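Local structure of hypothetical multiheme protein (Ignicoccus hospitalis KIN4/I, 4QO5) at residues R205-P208 with D209-G213; E196-P199 with N200-V203; E88-P91 with D92-D95; E119-S122 with K123-K126. The protein probably carries electrons at the archaeal membrane, as expected of a membrane-associated cytochrome c with eight heme c groups. One frame throughout, in Å; residues are numbered along the deposited sequence.

Interaction 1 (R205-P208 with D209-G213); sequences RVNP and DGSLG. With HEC (heme c), chain C.
N207 carries most of the polar traffic across this turn. Its backbone N gives a bond to S211 O (3.0 Å). Its ND2 gives a straight, in-plane bond to a lone pair of G213 O (2.9 Å, 177° at the hydrogen). The same ND2 also meets S211 O, but from above that carbonyl plane (3.1 Å). Two plain backbone bonds complete the set: G213 N to R205 O and G210 N to N207 O.

The pattern is a hairpin-like loop with a type I turn from N207 to G210 and a G1 beta bulge. G210 has the left-handed backbone expected at that position.

S211 N bonds D209 OD2 (3.0 Å), an Asx turn, and S211 OG gives the same oxygen a second bond (2.7 Å). D209 OD1 bonds T106.

The charged chemistry belongs to R205. Its NE and NH2 grip N207 OD1 side-on, which holds the amide in place. NH1 and NH2 both reach the heme propionate atom O1D at the guanidinium edge, each at 2.9 Å. A bend at chi3 (74°) turns the guanidinium to the heme.

Apolar contact is small. V206 CG2 lies beside L212 CD2 at 3.9 Å, and Y131 of helix 129-134 touches both.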
loop_
_atom_site.group_PDB
_atom_site.type_symbol
_atom_site.label_atom_id
_atom_site.label_comp_id
_atom_site.label_asym_id
_atom_site.label_seq_id
_atom_site.Cartn_x
_atom_site.Cartn_y
_atom_site.Cartn_z
ATOM N N ARG A 205 -16.337 -17.725 -11.600
ATOM C CA ARG A 205 -16.085 -19.153 -11.357
ATOM C C ARG A 205 -17.151 -20.019 -12.040
ATOM O O ARG A 205 -18.349 -19.736 -11.930
ATOM C CB ARG A 205 -16.071 -19.462 -9.871
ATOM C CG ARG A 205 -15.698 -20.947 -9.543
ATOM C CD ARG A 205 -15.728 -21.129 -8.044
ATOM N NE ARG A 205 -17.105 -21.155 -7.557
ATOM C CZ ARG A 205 -17.490 -20.773 -6.341
ATOM N NH1 ARG A 205 -16.608 -20.300 -5.445
ATOM N NH2 ARG A 205 -18.768 -20.865 -6.016
ATOM N N VAL A 206 -16.717 -21.052 -12.756
ATOM C CA VAL A 206 -17.666 -21.955 -13.425
ATOM C C VAL A 206 -17.933 -23.139 -12.499
ATOM O O VAL A 206 -17.082 -23.998 -12.310
ATOM C CB VAL A 206 -17.127 -22.430 -14.788
ATOM C CG1 VAL A 206 -18.167 -23.285 -15.520
ATOM C CG2 VAL A 206 -16.718 -21.221 -15.635
ATOM N N ASN A 207 -19.125 -23.161 -11.918
ATOM C CA ASN A 207 -19.461 -24.101 -10.862
ATOM C C ASN A 207 -19.797 -25.488 -11.392
ATOM O O ASN A 207 -20.064 -25.646 -12.585
ATOM C CB ASN A 207 -20.625 -23.529 -10.055
ATOM C CG ASN A 207 -20.242 -22.260 -9.346
ATOM O OD1 ASN A 207 -19.425 -22.280 -8.425
ATOM N ND2 ASN A 207 -20.806 -21.148 -9.778
ATOM N N PRO A 208 -19.772 -26.498 -10.508
ATOM C CA PRO A 208 -20.094 -27.864 -10.936
ATOM C C PRO A 208 -21.501 -28.027 -11.531
ATOM O O PRO A 208 -21.697 -28.922 -12.352
ATOM C CB PRO A 208 -19.968 -28.677 -9.640
ATOM C CG PRO A 208 -19.030 -27.905 -8.779
ATOM C CD PRO A 208 -19.302 -26.446 -9.108
ATOM N N ASP A 209 -22.457 -27.197 -11.121
ATOM C CA ASP A 209 -23.825 -27.265 -11.654
ATOM C C ASP A 209 -23.985 -26.423 -12.919
ATOM O O ASP A 209 -25.088 -26.290 -13.457
ATOM C CB ASP A 209 -24.858 -26.845 -10.589
ATOM C CG ASP A 209 -24.745 -25.365 -10.201
ATOM O OD1 ASP A 209 -25.607 -24.880 -9.430
ATOM O OD2 ASP A 209 -23.801 -24.689 -10.657
ATOM N N GLY A 210 -22.883 -25.844 -13.380
ATOM C CA GLY A 210 -22.893 -25.070 -14.605
ATOM C C GLY A 210 -23.241 -23.600 -14.438
ATOM O O GLY A 210 -23.090 -22.818 -15.380
ATOM N N SER A 211 -23.716 -23.208 -13.259
ATOM C CA SER A 211 -23.970 -21.795 -13.025
ATOM C C SER A 211 -22.640 -21.050 -12.967
ATOM O O SER A 211 -21.583 -21.654 -12.741
ATOM C CB SER A 211 -24.785 -21.559 -11.744
ATOM O OG SER A 211 -24.087 -21.986 -10.586
ATOM N N LEU A 212 -22.702 -19.741 -13.185
ATOM C CA LEU A 212 -21.506 -18.907 -13.201
ATOM C C LEU A 212 -21.447 -17.941 -12.028
ATOM O O LEU A 212 -22.402 -17.206 -11.756
ATOM C CB LEU A 212 -21.447 -18.090 -14.496
ATOM C CG LEU A 212 -21.486 -18.864 -15.808
ATOM C CD1 LEU A 212 -21.352 -17.875 -16.956
ATOM C CD2 LEU A 212 -20.386 -19.917 -15.845
ATOM N N GLY A 213 -20.307 -17.922 -11.351
ATOM C CA GLY A 213 -20.050 -16.903 -10.350
ATOM C C GLY A 213 -19.763 -17.448 -8.969
ATOM O O GLY A 213 -20.110 -18.572 -8.651
HETATM FE FE HEC C . -21.216 -23.550 4.030
HETATM C CHA HEC C . -18.614 -24.048 1.839
HETATM C CHB HEC C . -19.823 -25.908 6.140
HETATM C CHC HEC C . -23.658 -22.941 6.173
HETATM C CHD HEC C . -22.683 -21.409 1.790
HETATM N NA HEC C . -19.548 -24.701 4.033
HETATM C C1A HEC C . -18.605 -24.756 3.006
HETATM C C2A HEC C . -17.588 -25.714 3.348
HETATM C C3A HEC C . -17.902 -26.220 4.535
HETATM C C4A HEC C . -19.132 -25.603 4.990
HETATM C CMA HEC C . -17.088 -27.278 5.311
HETATM C CAA HEC C . -16.384 -26.096 2.450
HETATM C CBA HEC C . -15.386 -24.975 2.213
HETATM C CGA HEC C . -14.447 -24.962 3.382
HETATM O O1A HEC C . -14.109 -23.837 3.837
HETATM O O2A HEC C . -14.063 -26.067 3.859
HETATM N NB HEC C . -21.659 -24.346 5.702
HETATM C C1B HEC C . -20.930 -25.213 6.503
HETATM C C2B HEC C . -21.467 -25.214 7.834
HETATM C C3B HEC C . -22.477 -24.332 7.794
HETATM C C4B HEC C . -22.641 -23.814 6.483
HETATM C CMB HEC C . -20.846 -26.032 9.002
HETATM C CAB HEC C . -23.390 -23.718 8.838
HETATM C CBB HEC C . -22.628 -23.438 10.180
HETATM N NC HEC C . -22.865 -22.438 3.979
HETATM C C1C HEC C . -23.798 -22.323 4.975
HETATM C C2C HEC C . -24.957 -21.618 4.490
HETATM C C3C HEC C . -24.533 -21.035 3.356
HETATM C C4C HEC C . -23.319 -21.649 2.969
HETATM C CMC HEC C . -26.055 -21.156 5.490
HETATM C CAC HEC C . -25.154 -20.064 2.319
HETATM C CBC HEC C . -26.010 -18.913 2.920
HETATM N ND HEC C . -20.720 -22.880 2.173
HETATM C C1D HEC C . -21.468 -21.943 1.463
HETATM C C2D HEC C . -20.818 -21.565 0.234
HETATM C C3D HEC C . -19.544 -22.395 0.212
HETATM C C4D HEC C . -19.581 -23.177 1.440
HETATM C CMD HEC C . -21.409 -20.517 -0.753
HETATM C CAD HEC C . -18.388 -22.474 -0.826
HETATM C CBD HEC C . -18.678 -21.916 -2.205
HETATM C CGD HEC C . -18.341 -20.434 -2.238
HETATM O O1D HEC C . -18.511 -19.818 -3.310
HETATM O O2D HEC C . -17.899 -19.875 -1.202
#

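Interaction 2 (E196-P199 with N200-V203); sequences EGYP and NHGV. With HEC (heme c), chain I.
H201 and Y198 meet through their polar ends, just ahead of a heme c propionate. The two residues are three apart, and the peptide bond before P199 is cis. The H201 side chain can be followed outward. CB already lies near the propionate atom O1A. At CG the ring begins, set beside the backbone N (chi1 -51°), and the other propionate's O1D sits over the centre of one ring face. ND1 gives a hydrogen bond of 2.7 Å to O1A, which lies at the ring edge, in plane. CE1 packs on the propionate carbon CAA at 3.6 Å. CD2 passes near Y198 CE1 at 3.9 Å. At the far side NE2 gives a hydrogen bond of 2.9 Å to Y198 OH, which lies 20° out of the imidazole plane. The two ring planes are 74° apart.

Next along the chain, N200 OD1 accepts G202 N at 3.0 Å, an Asx turn, while N200 ND2 bonds L168 O. Y415 of the second subunit packs on P199 and H201. K254 of that subunit also bonds the heme.

Both imidazole nitrogens act as donors here, which is consistent with a positively charged ring beside two propionates. The two bonds fix the rotation of the ring, and the one from ND1 ties the loop to the heme propionate.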
loop_
_atom_site.group_PDB
_atom_site.type_symbol
_atom_site.label_atom_id
_atom_site.label_comp_id
_atom_site.label_asym_id
_atom_site.label_seq_id
_atom_site.Cartn_x
_atom_site.Cartn_y
_atom_site.Cartn_z
ATOM N N GLU A 196 -10.869 -30.252 -8.994
ATOM C CA GLU A 196 -9.881 -29.429 -9.680
ATOM C C GLU A 196 -10.480 -28.032 -9.817
ATOM O O GLU A 196 -11.621 -27.873 -10.266
ATOM C CB GLU A 196 -9.551 -29.982 -11.070
ATOM C CG GLU A 196 -8.868 -31.338 -11.081
ATOM C CD GLU A 196 -8.526 -31.804 -12.491
ATOM O OE1 GLU A 196 -8.893 -31.104 -13.462
ATOM O OE2 GLU A 196 -7.894 -32.874 -12.626
ATOM N N GLY A 197 -9.726 -27.020 -9.410
ATOM C CA GLY A 197 -10.188 -25.653 -9.554
ATOM C C GLY A 197 -10.992 -25.083 -8.400
ATOM O O GLY A 197 -11.526 -23.975 -8.514
ATOM N N TYR A 198 -11.085 -25.824 -7.300
ATOM C CA TYR A 198 -11.684 -25.317 -6.060
ATOM C C TYR A 198 -10.844 -25.806 -4.857
ATOM O O TYR A 198 -10.517 -26.980 -4.801
ATOM C CB TYR A 198 -13.156 -25.744 -5.902
ATOM C CG TYR A 198 -13.775 -25.012 -4.741
ATOM C CD1 TYR A 198 -14.218 -23.690 -4.887
ATOM C CD2 TYR A 198 -13.838 -25.596 -3.482
ATOM C CE1 TYR A 198 -14.721 -22.977 -3.794
ATOM C CE2 TYR A 198 -14.348 -24.897 -2.385
ATOM C CZ TYR A 198 -14.777 -23.594 -2.542
ATOM O OH TYR A 198 -15.267 -22.910 -1.440
ATOM N N PRO A 199 -10.522 -24.922 -3.881
ATOM C CA PRO A 199 -10.946 -23.526 -3.680
ATOM C C PRO A 199 -10.607 -22.547 -4.794
ATOM O O PRO A 199 -9.514 -22.545 -5.370
ATOM C CB PRO A 199 -10.212 -23.106 -2.384
ATOM C CG PRO A 199 -9.100 -24.077 -2.230
ATOM C CD PRO A 199 -9.679 -25.376 -2.760
ATOM N N ASN A 200 -11.599 -21.723 -5.096
ATOM C CA ASN A 200 -11.441 -20.548 -5.933
ATOM C C ASN A 200 -12.685 -19.730 -5.716
ATOM O O ASN A 200 -13.768 -20.300 -5.598
ATOM C CB ASN A 200 -11.366 -20.912 -7.415
ATOM C CG ASN A 200 -11.398 -19.682 -8.308
ATOM O OD1 ASN A 200 -12.469 -19.239 -8.749
ATOM N ND2 ASN A 200 -10.232 -19.111 -8.557
ATOM N N HIS A 201 -12.542 -18.403 -5.643
ATOM C CA HIS A 201 -13.721 -17.549 -5.494
ATOM C C HIS A 201 -13.685 -16.324 -6.402
ATOM O O HIS A 201 -14.108 -15.247 -6.015
ATOM C CB HIS A 201 -13.929 -17.186 -4.019
ATOM C CG HIS A 201 -13.930 -18.391 -3.126
ATOM N ND1 HIS A 201 -12.765 -18.947 -2.640
ATOM C CD2 HIS A 201 -14.938 -19.193 -2.705
ATOM C CE1 HIS A 201 -13.058 -20.029 -1.934
ATOM N NE2 HIS A 201 -14.369 -20.199 -1.957
ATOM N N GLY A 202 -13.156 -16.502 -7.613
ATOM C CA GLY A 202 -13.167 -15.437 -8.596
ATOM C C GLY A 202 -14.587 -15.201 -9.095
ATOM O O GLY A 202 -15.431 -16.091 -9.039
ATOM N N VAL A 203 -14.854 -14.000 -9.597
ATOM C CA VAL A 203 -16.230 -13.610 -9.896
ATOM C C VAL A 203 -16.913 -14.433 -10.978
ATOM O O VAL A 203 -18.129 -14.556 -10.956
ATOM C CB VAL A 203 -16.339 -12.114 -10.233
ATOM C CG1 VAL A 203 -15.994 -11.294 -8.998
ATOM C CG2 VAL A 203 -15.408 -11.784 -11.397
HETATM FE FE HEC I . -9.070 -19.545 5.205
HETATM C CHA HEC I . -10.909 -17.969 2.799
HETATM C CHB HEC I . -7.314 -21.237 2.758
HETATM C CHC HEC I . -6.931 -20.789 7.541
HETATM C CHD HEC I . -11.205 -18.541 7.613
HETATM N NA HEC I . -9.093 -19.569 3.193
HETATM C C1A HEC I . -9.930 -18.822 2.365
HETATM C C2A HEC I . -9.587 -19.091 0.980
HETATM C C3A HEC I . -8.609 -20.004 0.993
HETATM C C4A HEC I . -8.278 -20.317 2.360
HETATM C CMA HEC I . -7.909 -20.602 -0.240
HETATM C CAA HEC I . -10.253 -18.481 -0.293
HETATM C CBA HEC I . -9.472 -17.230 -0.731
HETATM C CGA HEC I . -9.796 -16.799 -2.146
HETATM O O1A HEC I . -10.485 -17.556 -2.872
HETATM O O2A HEC I . -9.353 -15.694 -2.559
HETATM N NB HEC I . -7.462 -20.813 5.171
HETATM C C1B HEC I . -6.827 -21.278 4.033
HETATM C C2B HEC I . -5.553 -21.833 4.396
HETATM C C3B HEC I . -5.422 -21.680 5.726
HETATM C C4B HEC I . -6.635 -21.071 6.227
HETATM C CMB HEC I . -4.612 -22.408 3.304
HETATM C CAB HEC I . -4.233 -21.962 6.695
HETATM C CBB HEC I . -2.821 -22.103 6.056
HETATM N NC HEC I . -9.085 -19.672 7.139
HETATM C C1C HEC I . -8.083 -20.170 7.956
HETATM C C2C HEC I . -8.503 -20.086 9.335
HETATM C C3C HEC I . -9.565 -19.266 9.317
HETATM C C4C HEC I . -10.030 -19.141 7.962
HETATM C CMC HEC I . -7.470 -20.344 10.469
HETATM C CAC HEC I . -10.462 -18.621 10.398
HETATM C CBC HEC I . -9.768 -18.202 11.707
HETATM N ND HEC I . -10.778 -18.449 5.208
HETATM C C1D HEC I . -11.539 -18.180 6.346
HETATM C C2D HEC I . -12.724 -17.448 5.987
HETATM C C3D HEC I . -12.610 -17.275 4.494
HETATM C C4D HEC I . -11.391 -17.913 4.089
HETATM C CMD HEC I . -13.841 -16.954 6.929
HETATM C CAD HEC I . -13.610 -16.549 3.577
HETATM C CBD HEC I . -14.413 -17.627 2.849
HETATM C CGD HEC I . -14.863 -17.101 1.500
HETATM O O1D HEC I . -14.041 -17.122 0.544
HETATM O O2D HEC I . -16.041 -16.682 1.357
#

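Interaction 3 (E88-P91 with D92-D95); sequences EKHP and DTID
T93 N gives a hydrogen bond to H90 O at 3.0 Å, closing a type I beta turn from H90 to T93. T93 OG1 is also 3.0 Å from H90 O, but it has P87 O as a second acceptor and the one proton is not assigned.

A water links the side chains of H90 and D92. It lies 2.8 Å from H90 ND1 and donates to D92 OD1 at 2.7 Å. The two side chains run side by side and point the same way, with ring and carboxylate planes 50° apart. D92 CG sits between the backbone N and the carbonyl carbon (chi1 56°), which folds OD1 back over the turn. H90 ND1 and D92 OD1 are 4.1 Å apart, so water joins them rather than direct contact. A second water lies near P91 O and T93 O.

The remaining ends are held from outside. H90 NE2 bonds D109 OD1. D92 OD2 bonds both Y195 OH and I104 N, so several groups fix that buried carboxylate.

Packing is modest. H90 CB touches T93 OG1 at 3.4 Å and D92 OD1 at 3.5 Å. The H90 ring stacks on H102.

The turn leads from the 3-10 segment after helix 79-83 into strand 94-96. That strand pairs antiparallel with 99-101, and I94 touches a heme c. D92 and I94 both lean on V193 of strand 188-196.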
loop_
_atom_site.group_PDB
_atom_site.type_symbol
_atom_site.label_atom_id
_atom_site.label_comp_id
_atom_site.label_asym_id
_atom_site.label_seq_id
_atom_site.Cartn_x
_atom_site.Cartn_y
_atom_site.Cartn_z
ATOM N N GLU A 88 -29.764 -33.331 -6.626
ATOM C CA GLU A 88 -29.680 -33.941 -7.948
ATOM C C GLU A 88 -29.023 -33.033 -8.997
ATOM O O GLU A 88 -28.546 -33.514 -10.024
ATOM C CB GLU A 88 -31.077 -34.379 -8.416
ATOM C CG GLU A 88 -32.010 -33.231 -8.845
ATOM C CD GLU A 88 -32.535 -32.383 -7.679
ATOM O OE1 GLU A 88 -32.329 -32.759 -6.508
ATOM O OE2 GLU A 88 -33.155 -31.328 -7.938
ATOM N N LYS A 89 -28.995 -31.726 -8.737
ATOM C CA LYS A 89 -28.387 -30.773 -9.663
ATOM C C LYS A 89 -26.895 -30.537 -9.420
ATOM O O LYS A 89 -26.236 -29.842 -10.194
ATOM C CB LYS A 89 -29.112 -29.425 -9.585
ATOM C CG LYS A 89 -30.595 -29.502 -9.904
ATOM C CD LYS A 89 -31.245 -28.130 -9.772
ATOM C CE LYS A 89 -32.735 -28.176 -10.111
ATOM N NZ LYS A 89 -33.401 -26.865 -9.838
ATOM N N HIS A 90 -26.361 -31.098 -8.341
ATOM C CA HIS A 90 -24.966 -30.863 -8.003
ATOM C C HIS A 90 -24.155 -32.148 -8.095
ATOM O O HIS A 90 -24.387 -33.070 -7.330
ATOM C CB HIS A 90 -24.858 -30.284 -6.596
ATOM C CG HIS A 90 -25.478 -28.929 -6.450
ATOM N ND1 HIS A 90 -24.788 -27.764 -6.710
ATOM C CD2 HIS A 90 -26.723 -28.553 -6.069
ATOM C CE1 HIS A 90 -25.577 -26.728 -6.482
ATOM N NE2 HIS A 90 -26.755 -27.178 -6.091
ATOM N N PRO A 91 -23.201 -32.202 -9.041
ATOM C CA PRO A 91 -22.280 -33.330 -9.228
ATOM C C PRO A 91 -21.385 -33.565 -8.008
ATOM O O PRO A 91 -20.851 -34.666 -7.865
ATOM C CB PRO A 91 -21.425 -32.888 -10.418
ATOM C CG PRO A 91 -22.302 -31.926 -11.171
ATOM C CD PRO A 91 -23.044 -31.184 -10.096
ATOM N N ASP A 92 -21.210 -32.550 -7.166
ATOM C CA ASP A 92 -20.421 -32.715 -5.944
ATOM C C ASP A 92 -21.290 -33.094 -4.745
ATOM O O ASP A 92 -20.855 -32.997 -3.595
ATOM C CB ASP A 92 -19.529 -31.493 -5.645
ATOM C CG ASP A 92 -20.302 -30.181 -5.560
ATOM O OD1 ASP A 92 -21.405 -30.079 -6.140
ATOM O OD2 ASP A 92 -19.775 -29.229 -4.923
ATOM N N THR A 93 -22.509 -33.556 -5.020
ATOM C CA THR A 93 -23.347 -34.088 -3.953
ATOM C C THR A 93 -22.772 -35.409 -3.441
ATOM O O THR A 93 -22.502 -36.323 -4.225
ATOM C CB THR A 93 -24.800 -34.293 -4.413
ATOM O OG1 THR A 93 -25.415 -33.008 -4.555
ATOM C CG2 THR A 93 -25.575 -35.101 -3.387
ATOM N N ILE A 94 -22.578 -35.504 -2.129
ATOM C CA ILE A 94 -22.082 -36.737 -1.528
ATOM C C ILE A 94 -22.907 -37.106 -0.308
ATOM O O ILE A 94 -23.530 -36.250 0.310
ATOM C CB ILE A 94 -20.620 -36.603 -1.077
ATOM C CG1 ILE A 94 -20.466 -35.412 -0.129
ATOM C CG2 ILE A 94 -19.710 -36.462 -2.286
ATOM C CD1 ILE A 94 -19.123 -35.371 0.585
ATOM N N ASP A 95 -22.923 -38.389 0.039
ATOM C CA ASP A 95 -23.508 -38.769 1.311
ATOM C C ASP A 95 -22.601 -38.273 2.438
ATOM O O ASP A 95 -21.374 -38.329 2.340
ATOM C CB ASP A 95 -23.709 -40.277 1.415
ATOM C CG ASP A 95 -24.653 -40.647 2.540
ATOM O OD1 ASP A 95 -25.884 -40.536 2.336
ATOM O OD2 ASP A 95 -24.167 -41.026 3.629
HETATM O O HOH W 1 -21.978 -27.470 -6.653
HETATM O O HOH W 2 -23.031 -36.703 -7.018
#

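Interaction 4 (E119-S122 with K123-K126); sequences EQYS and KSSK. With HEC (heme c), chain G.
Y121 and S124 make the tight part of this contact, where helix 115-122 leads into a loop. Y121 O takes two bonds. S124 OG comes in the carbonyl plane, on a lone pair, at 2.6 Å. S124 N comes from above the plane at 2.9 Å. The same hydroxyl oxygen lies over one face of the Y121 ring, toward its rim. The phenol then crosses K126 at about a right angle, with OH 3.4 Å from K126 CB. That OH is fixed by a hydrogen bond to V203 O.

The other side is loose. K123 N reaches Q120 O at 3.3 Å, and the exposed K123 side chain lies along E119 O with only CG and CD near it. S122 OG bonds E119 O at 3.0 Å. E119 and K123 are exposed and touch crystal neighbours.

K126 leaves the packed side. Its chain is extended until a bend at chi4 (-77°), which swings NZ onto the iron of the heme at 2.2 Å. H239 NE2 binds the same iron. With lysine and histidine both bound, neither axial position is vacant. This is consistent with electron transfer rather than with binding a small ligand.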
loop_
_atom_site.group_PDB
_atom_site.type_symbol
_atom_site.label_atom_id
_atom_site.label_comp_id
_atom_site.label_asym_id
_atom_site.label_seq_id
_atom_site.Cartn_x
_atom_site.Cartn_y
_atom_site.Cartn_z
ATOM N N GLU A 119 -30.415 -13.251 -11.085
ATOM C CA GLU A 119 -30.789 -12.795 -12.426
ATOM C C GLU A 119 -29.917 -11.624 -12.884
ATOM O O GLU A 119 -29.434 -11.602 -14.023
ATOM C CB GLU A 119 -32.270 -12.390 -12.494
ATOM C CG GLU A 119 -33.258 -13.530 -12.303
ATOM C CD GLU A 119 -33.365 -14.452 -13.505
ATOM O OE1 GLU A 119 -32.788 -14.133 -14.566
ATOM O OE2 GLU A 119 -34.038 -15.503 -13.383
ATOM N N GLN A 120 -29.714 -10.656 -11.997
ATOM C CA GLN A 120 -28.867 -9.513 -12.318
ATOM C C GLN A 120 -27.420 -9.912 -12.547
ATOM O O GLN A 120 -26.821 -9.555 -13.570
ATOM C CB GLN A 120 -28.958 -8.463 -11.221
ATOM C CG GLN A 120 -30.295 -7.741 -11.224
ATOM C CD GLN A 120 -30.433 -6.800 -10.049
ATOM O OE1 GLN A 120 -29.512 -6.676 -9.225
ATOM N NE2 GLN A 120 -31.584 -6.153 -9.942
ATOM N N TYR A 121 -26.871 -10.681 -11.608
ATOM C CA TYR A 121 -25.490 -11.096 -11.701
ATOM C C TYR A 121 -25.193 -11.881 -12.959
ATOM O O TYR A 121 -24.154 -11.681 -13.590
ATOM C CB TYR A 121 -25.094 -11.904 -10.469
ATOM C CG TYR A 121 -23.603 -12.043 -10.340
ATOM C CD1 TYR A 121 -22.834 -10.975 -9.927
ATOM C CD2 TYR A 121 -22.963 -13.234 -10.661
ATOM C CE1 TYR A 121 -21.484 -11.088 -9.812
ATOM C CE2 TYR A 121 -21.599 -13.356 -10.552
ATOM C CZ TYR A 121 -20.866 -12.270 -10.131
ATOM O OH TYR A 121 -19.503 -12.353 -10.002
ATOM N N SER A 122 -26.111 -12.777 -13.327
ATOM C CA SER A 122 -25.875 -13.714 -14.420
ATOM C C SER A 122 -25.746 -13.027 -15.777
ATOM O O SER A 122 -25.160 -13.586 -16.698
ATOM C CB SER A 122 -26.980 -14.766 -14.458
ATOM O OG SER A 122 -28.195 -14.174 -14.875
ATOM N N LYS A 123 -26.285 -11.815 -15.892
ATOM C CA LYS A 123 -26.145 -10.998 -17.101
ATOM C C LYS A 123 -24.848 -10.189 -17.138
ATOM O O LYS A 123 -24.483 -9.635 -18.172
ATOM C CB LYS A 123 -27.309 -10.008 -17.203
ATOM C CG LYS A 123 -28.658 -10.630 -17.508
ATOM C CD LYS A 123 -29.750 -9.609 -17.229
ATOM C CE LYS A 123 -30.771 -9.539 -18.348
ATOM N NZ LYS A 123 -31.439 -8.198 -18.373
ATOM N N SER A 124 -24.166 -10.106 -16.005
ATOM C CA SER A 124 -23.045 -9.184 -15.857
ATOM C C SER A 124 -21.735 -9.727 -16.427
ATOM O O SER A 124 -21.538 -10.938 -16.543
ATOM C CB SER A 124 -22.853 -8.809 -14.385
ATOM O OG SER A 124 -22.267 -9.882 -13.654
ATOM N N SER A 125 -20.836 -8.814 -16.765
ATOM C CA SER A 125 -19.485 -9.171 -17.190
ATOM C C SER A 125 -18.753 -10.002 -16.140
ATOM O O SER A 125 -17.949 -10.864 -16.494
ATOM C CB SER A 125 -18.668 -7.905 -17.475
ATOM O OG SER A 125 -19.356 -7.060 -18.375
ATOM N N LYS A 126 -19.027 -9.740 -14.858
ATOM C CA LYS A 126 -18.393 -10.503 -13.776
ATOM C C LYS A 126 -18.717 -11.987 -13.885
ATOM O O LYS A 126 -17.835 -12.825 -13.743
ATOM C CB LYS A 126 -18.838 -9.986 -12.408
ATOM C CG LYS A 126 -18.167 -8.652 -11.992
ATOM C CD LYS A 126 -18.732 -8.168 -10.663
ATOM C CE LYS A 126 -17.938 -6.999 -10.107
ATOM N NZ LYS A 126 -16.708 -7.597 -9.542
HETATM FE FE HEC G . -14.930 -6.268 -9.433
HETATM C CHA HEC G . -15.143 -5.939 -12.872
HETATM C CHB HEC G . -16.479 -3.219 -9.027
HETATM C CHC HEC G . -15.265 -6.913 -6.087
HETATM C CHD HEC G . -13.034 -9.046 -9.771
HETATM N NA HEC G . -15.713 -4.861 -10.697
HETATM C C1A HEC G . -15.629 -4.914 -12.082
HETATM C C2A HEC G . -16.200 -3.681 -12.593
HETATM C C3A HEC G . -16.578 -2.928 -11.541
HETATM C C4A HEC G . -16.266 -3.645 -10.324
HETATM C CMA HEC G . -17.219 -1.521 -11.571
HETATM C CAA HEC G . -16.299 -3.335 -14.096
HETATM C CBA HEC G . -17.488 -4.022 -14.764
HETATM C CGA HEC G . -17.096 -5.378 -15.293
HETATM O O1A HEC G . -17.801 -6.363 -14.943
HETATM O O2A HEC G . -16.085 -5.485 -16.047
HETATM N NB HEC G . -15.684 -5.261 -7.879
HETATM C C1B HEC G . -16.338 -4.035 -7.918
HETATM C C2B HEC G . -16.885 -3.771 -6.595
HETATM C C3B HEC G . -16.582 -4.830 -5.815
HETATM C C4B HEC G . -15.799 -5.746 -6.593
HETATM C CMB HEC G . -17.740 -2.529 -6.256
HETATM C CAB HEC G . -16.939 -5.233 -4.365
HETATM C CBB HEC G . -18.250 -4.678 -3.754
HETATM N NC HEC G . -14.241 -7.666 -8.157
HETATM C C1C HEC G . -14.527 -7.791 -6.824
HETATM C C2C HEC G . -13.704 -8.866 -6.269
HETATM C C3C HEC G . -13.398 -9.608 -7.350
HETATM C C4C HEC G . -13.538 -8.772 -8.521
HETATM C CMC HEC G . -14.125 -9.385 -4.871
HETATM C CAC HEC G . -12.692 -10.981 -7.537
HETATM C CBC HEC G . -12.907 -12.088 -6.467
HETATM N ND HEC G . -14.188 -7.311 -11.087
HETATM C C1D HEC G . -13.425 -8.477 -10.953
HETATM C C2D HEC G . -13.101 -8.990 -12.262
HETATM C C3D HEC G . -13.764 -8.027 -13.237
HETATM C C4D HEC G . -14.426 -7.030 -12.421
HETATM C CMD HEC G . -12.265 -10.245 -12.593
HETATM C CAD HEC G . -13.757 -8.128 -14.775
HETATM C CBD HEC G . -15.023 -8.844 -15.234
HETATM C CGD HEC G . -15.045 -8.834 -16.746
HETATM O O1D HEC G . -15.274 -7.742 -17.338
HETATM O O2D HEC G . -14.851 -9.920 -17.357
#

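In the fold
The touching residues of interaction 2 are all buried, while interactions 1, 3 and 4 include exposed ones. Interactions 1 and 2 share one loop between strand 188-196 and helix 226-229. They join where R205 NH1 meets N200 O, and each serves a different heme through propionates. Interaction 4 reaches the same loop through Y121, which also packs on G213 of interaction 1, and it adds metal ligation by K126 to hydrogen bonds that close the turn. Interaction 3 lies farthest from the chain centre, about 28 Å. There the bonds are turn-closing and water-mediated, and a heme is touched through I94. It packs on interaction 1 where P91 meets P208, but does not touch 2 or 4.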